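Local atomic coordinates of putative type 11 methyltransferase (Sulfolobus solfataricus, PDB entry 3I9F), a protein that probably acts as an S-adenosylmethionine-dependent methyltransferase, built on a Rossmann-like fold, and carries bound zinc ions in the crystal. Residues D89-V94 with M134-N139; I111-E116 with I120-S125. One frame throughout, in Å; residues are numbered along the deposited sequence. Where two conformers were deposited one is given.

Contact 1: residues D89-V94 with M134-N139; sequences DDKQHV and MGWFSN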
# COMPACT_ATOMS: atom_id res chain seq x y z
N ASP B 89 -18.42 4.93 5.78
CA ASP B 89 -18.62 6.00 4.83
C ASP B 89 -18.65 5.52 3.35
O ASP B 89 -18.02 4.55 2.99
CB ASP B 89 -17.47 7.02 4.99
CG ASP B 89 -17.62 7.91 6.23
OD1 ASP B 89 -18.52 7.67 7.05
OD2 ASP B 89 -16.79 8.84 6.44
N ASP B 90 -19.36 6.25 2.51
CA ASP B 90 -19.41 6.00 1.10
C ASP B 90 -19.67 4.51 0.70
O ASP B 90 -18.90 3.86 0.04
CB ASP B 90 -18.13 6.54 0.52
CG ASP B 90 -17.95 8.01 0.84
OD1 ASP B 90 -18.93 8.79 0.84
OD2 ASP B 90 -16.83 8.43 1.15
N LYS B 91 -20.78 3.99 1.12
CA LYS B 91 -21.06 2.61 0.91
C LYS B 91 -21.04 2.24 -0.57
O LYS B 91 -20.48 1.18 -0.89
CB LYS B 91 -22.33 2.21 1.62
CG LYS B 91 -22.22 2.24 3.15
CD LYS B 91 -23.55 1.84 3.78
CE LYS B 91 -23.59 1.72 5.30
NZ LYS B 91 -22.93 2.87 6.01
N GLN B 92 -21.53 3.12 -1.48
CA GLN B 92 -21.50 2.79 -2.90
C GLN B 92 -20.06 2.81 -3.43
O GLN B 92 -19.71 1.99 -4.30
CB GLN B 92 -22.40 3.69 -3.75
CG GLN B 92 -23.88 3.52 -3.50
CD GLN B 92 -24.50 2.30 -4.16
OE1 GLN B 92 -23.80 1.37 -4.60
NE2 GLN B 92 -25.84 2.29 -4.25
N HIS B 93 -19.22 3.70 -2.92
CA HIS B 93 -17.79 3.70 -3.28
C HIS B 93 -17.12 2.40 -2.79
O HIS B 93 -16.26 1.85 -3.48
CB HIS B 93 -17.09 4.90 -2.68
CG HIS B 93 -15.59 4.84 -2.72
ND1 HIS B 93 -14.86 5.14 -3.86
CD2 HIS B 93 -14.69 4.58 -1.74
CE1 HIS B 93 -13.57 5.07 -3.57
NE2 HIS B 93 -13.44 4.75 -2.29
N VAL B 94 -17.51 1.94 -1.60
CA VAL B 94 -16.97 0.70 -1.07
C VAL B 94 -17.33 -0.53 -1.94
O VAL B 94 -16.46 -1.29 -2.31
CB VAL B 94 -17.45 0.49 0.37
CG1 VAL B 94 -17.25 -0.99 0.81
CG2 VAL B 94 -16.77 1.51 1.29
N MET B 134 -27.54 -7.69 1.35
CA MET B 134 -27.66 -8.07 -0.06
C MET B 134 -28.25 -6.97 -0.98
O MET B 134 -28.08 -7.02 -2.19
CB MET B 134 -28.39 -9.43 -0.20
CG MET B 134 -27.74 -10.56 0.68
SD MET B 134 -25.92 -10.68 0.66
CE MET B 134 -25.80 -11.12 -1.08
N GLY B 135 -28.89 -5.96 -0.40
CA GLY B 135 -29.21 -4.74 -1.12
C GLY B 135 -27.95 -4.03 -1.59
O GLY B 135 -27.90 -3.56 -2.70
N TRP B 136 -26.91 -3.98 -0.76
CA TRP B 136 -25.63 -3.36 -1.15
C TRP B 136 -24.74 -4.27 -2.02
O TRP B 136 -24.10 -3.83 -3.00
CB TRP B 136 -24.82 -2.98 0.09
CG TRP B 136 -25.49 -1.96 0.86
CD1 TRP B 136 -26.24 -2.13 1.99
CD2 TRP B 136 -25.51 -0.58 0.57
NE1 TRP B 136 -26.74 -0.94 2.40
CE2 TRP B 136 -26.31 0.04 1.54
CE3 TRP B 136 -24.97 0.19 -0.46
CZ2 TRP B 136 -26.54 1.42 1.56
CZ3 TRP B 136 -25.21 1.56 -0.44
CH2 TRP B 136 -26.00 2.15 0.56
N PHE B 137 -24.67 -5.52 -1.61
CA PHE B 137 -23.86 -6.49 -2.29
C PHE B 137 -24.74 -7.21 -3.29
O PHE B 137 -24.78 -8.43 -3.31
CB PHE B 137 -23.26 -7.45 -1.28
CG PHE B 137 -22.19 -6.83 -0.43
CD1 PHE B 137 -20.86 -6.97 -0.77
CD2 PHE B 137 -22.50 -6.10 0.71
CE1 PHE B 137 -19.87 -6.41 -0.01
CE2 PHE B 137 -21.53 -5.56 1.48
CZ PHE B 137 -20.21 -5.70 1.12
N SER B 138 -25.40 -6.44 -4.16
CA SER B 138 -26.43 -6.95 -5.07
C SER B 138 -25.92 -7.69 -6.32
O SER B 138 -26.75 -8.25 -7.05
CB SER B 138 -27.26 -5.77 -5.56
OG SER B 138 -26.38 -4.87 -6.23
N ASN B 139 -24.61 -7.65 -6.59
CA ASN B 139 -24.00 -8.46 -7.65
C ASN B 139 -23.38 -9.73 -7.05
O ASN B 139 -22.43 -10.31 -7.60
CB ASN B 139 -22.90 -7.68 -8.37
CG ASN B 139 -23.37 -6.31 -8.84
OD1 ASN B 139 -23.04 -5.25 -8.23
ND2 ASN B 139 -24.17 -6.30 -9.91
O HOH W 1 -24.56 -1.04 -4.34

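Contact 2: residues I111-E116 with I120-S125; sequences IDWRKE and IGPPLS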
# COMPACT_ATOMS: atom_id res chain seq x y z
N ILE B 111 -19.30 -10.50 8.63
CA ILE B 111 -19.73 -10.73 10.00
C ILE B 111 -20.31 -9.43 10.52
O ILE B 111 -19.71 -8.38 10.36
CB ILE B 111 -18.57 -11.15 10.90
CG1 ILE B 111 -17.97 -12.48 10.37
CG2 ILE B 111 -19.05 -11.34 12.32
CD1 ILE B 111 -16.60 -12.82 10.96
N ASP B 112 -21.50 -9.49 11.12
CA ASP B 112 -22.10 -8.34 11.74
C ASP B 112 -23.11 -8.80 12.76
O ASP B 112 -23.52 -9.96 12.76
CB ASP B 112 -22.80 -7.44 10.71
CG ASP B 112 -22.73 -5.95 11.08
OD1 ASP B 112 -22.32 -5.63 12.23
OD2 ASP B 112 -23.06 -5.08 10.23
N TRP B 113 -23.52 -7.83 13.58
CA TRP B 113 -24.47 -8.00 14.65
C TRP B 113 -25.88 -8.28 14.17
O TRP B 113 -26.29 -7.73 13.19
CB TRP B 113 -24.49 -6.73 15.48
CG TRP B 113 -23.25 -6.48 16.25
CD1 TRP B 113 -22.16 -5.78 15.84
CD2 TRP B 113 -22.96 -6.94 17.58
NE1 TRP B 113 -21.21 -5.75 16.84
CE2 TRP B 113 -21.66 -6.46 17.91
CE3 TRP B 113 -23.67 -7.67 18.52
CZ2 TRP B 113 -21.07 -6.68 19.16
CZ3 TRP B 113 -23.07 -7.91 19.77
CH2 TRP B 113 -21.79 -7.42 20.07
N ARG B 114 -26.63 -9.13 14.87
CA ARG B 114 -28.00 -9.38 14.42
C ARG B 114 -28.81 -8.11 14.65
O ARG B 114 -28.53 -7.34 15.57
CB ARG B 114 -28.65 -10.56 15.12
CG ARG B 114 -27.86 -11.84 15.05
CD ARG B 114 -28.66 -13.01 15.61
NE ARG B 114 -27.81 -14.08 16.16
CZ ARG B 114 -27.32 -15.14 15.48
NH1 ARG B 114 -27.54 -15.30 14.16
NH2 ARG B 114 -26.57 -16.05 16.13
N LYS B 115 -29.82 -7.92 13.81
CA LYS B 115 -30.67 -6.76 13.82
C LYS B 115 -31.85 -6.98 14.78
O LYS B 115 -33.00 -7.02 14.37
CB LYS B 115 -31.14 -6.50 12.39
CG LYS B 115 -31.77 -5.13 12.13
CD LYS B 115 -32.33 -5.09 10.72
CE LYS B 115 -32.51 -3.68 10.17
NZ LYS B 115 -33.22 -3.72 8.83
N GLU B 116 -31.51 -7.16 16.05
CA GLU B 116 -32.47 -7.28 17.14
C GLU B 116 -31.79 -6.69 18.35
O GLU B 116 -30.61 -6.39 18.28
CB GLU B 116 -32.90 -8.73 17.42
CG GLU B 116 -31.78 -9.78 17.33
CD GLU B 116 -32.29 -11.23 17.63
OE1 GLU B 116 -32.06 -12.15 16.78
OE2 GLU B 116 -32.91 -11.43 18.73
N ILE B 120 -25.98 -6.13 24.31
CA ILE B 120 -24.63 -5.75 23.93
C ILE B 120 -24.66 -5.38 22.45
O ILE B 120 -25.59 -5.77 21.71
CB ILE B 120 -23.57 -6.85 24.19
CG1 ILE B 120 -23.95 -8.17 23.52
CG2 ILE B 120 -23.38 -7.07 25.69
CD1 ILE B 120 -22.87 -9.24 23.70
N GLY B 121 -23.65 -4.60 22.06
CA GLY B 121 -23.36 -4.26 20.68
C GLY B 121 -23.77 -2.83 20.34
O GLY B 121 -24.15 -2.07 21.20
N PRO B 122 -23.66 -2.46 19.07
CA PRO B 122 -23.97 -1.09 18.69
C PRO B 122 -25.49 -0.80 18.71
O PRO B 122 -26.31 -1.71 18.81
CB PRO B 122 -23.37 -0.98 17.29
CG PRO B 122 -23.30 -2.39 16.81
CD PRO B 122 -22.97 -3.19 17.99
N PRO B 123 -25.87 0.48 18.64
CA PRO B 123 -27.30 0.79 18.70
C PRO B 123 -28.10 0.08 17.61
O PRO B 123 -27.62 -0.11 16.51
CB PRO B 123 -27.34 2.30 18.54
CG PRO B 123 -25.93 2.77 18.82
CD PRO B 123 -25.03 1.67 18.42
N LEU B 124 -29.31 -0.32 17.93
CA LEU B 124 -30.08 -1.15 17.01
C LEU B 124 -30.31 -0.48 15.67
O LEU B 124 -30.32 -1.16 14.66
CB LEU B 124 -31.40 -1.61 17.64
CG LEU B 124 -32.39 -2.27 16.66
CD1 LEU B 124 -31.69 -3.40 15.94
CD2 LEU B 124 -33.65 -2.78 17.38
N SER B 125 -30.43 0.84 15.65
CA SER B 125 -30.66 1.64 14.41
C SER B 125 -29.60 1.54 13.33
O SER B 125 -29.92 1.60 12.15
CB SER B 125 -30.84 3.10 14.74
OG SER B 125 -32.21 3.34 14.94

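Contact 1: residues D89-V94 with M134-N139
Lys91 lies along one face of the Trp136 indole, where its CB and CD meet different parts of the six-membered ring. CB starts over that ring, 3.9 Å from its centroid and 21° off the normal, which meets the criterion for a CH-pi contact; its nearest ring atom is CZ3. CG stands anti to the carbonyl carbon, and the extended chain, with CG and CE standing farther off, slants over the ring and brings CD 3.7 Å from Trp136 CZ2, toward the rim. The bend at chi4 (46°) turns the ammonium away from the indole, and NZ is held by the backbone oxygens of Met88 and His86. In one of its two conformers, Gln92 approaches the edge of the same ring: its CG lies in the ring plane, 3.9 Å from Trp136 CZ3, and the amide plane is turned 67° from the indole. No direct hydrogen bond joins the segments; a water donating to Trp136 O (3.1 Å) bridges only doubtfully to Gln92 OE1. The contact sets the first turn of helix 91-101 against the last turn of helix 130-136. Phe85 meets Trp136 edge-to-face, while Phe137 reaches back to Leu157 on strand 152-159.

Contact 2: residues I111-E116 with I120-S125
Gly121 and Pro122 lie over one face of the Trp113 indole, and this is the tightly packed part of the contact. Gly121 CA sits 3.6 Å from the centroid of the six-membered ring, 12° off its normal; Pro122 CD is 3.4 Å from the centroid of the five-membered ring at the same tilt. Both therefore qualify as CH-pi contacts, and together they span the two rings of the indole. Gly121 has no side chain, and its CA lies 3.5 Å above the indole plane. Ile120 adds an apolar touch, its CG1 3.9 Å from Trp113 CZ3. The other end is looser: Leu124, with CG anti to the backbone N (chi1 169°), brings only CD1 near the chain, 3.8 Å from Glu116 N, and Lys115 CG is 4.2 Å from that methyl. Both lysine and leucine are solvent-exposed, and Lys115 NZ leads off to a salt bridge with Asp132. No hydrogen bond crosses between the segments, but the guanidinium of Arg127 hydrogen-bonds to the backbone oxygens of Arg114, Ile120 and Pro122. The loop before helix 130-136 thus folds back on the end of strand 106-113, which pairs with strand 152-159.

Overall arrangement
Both contacts centre on a tryptophan with aliphatic groups over one face, and neither has a direct hydrogen bond across it. Their centres are 19 Å apart and their nearest atoms about 8 Å, so they do not touch. The chain links them: strand 106-113 leads into contact 2, and the loop after it into helix 130-136, whose end enters contact 1. His86 also bridges the two regions, its backbone oxygen binding Lys91 and its ring nitrogen Asp112. The residues touching in these surface contacts are not zinc ligands; the Lys91 side chain is about 9 Å from a bound zinc ion, and Asp90 is a known zinc-binding residue, although no zinc is bound to it in this chain.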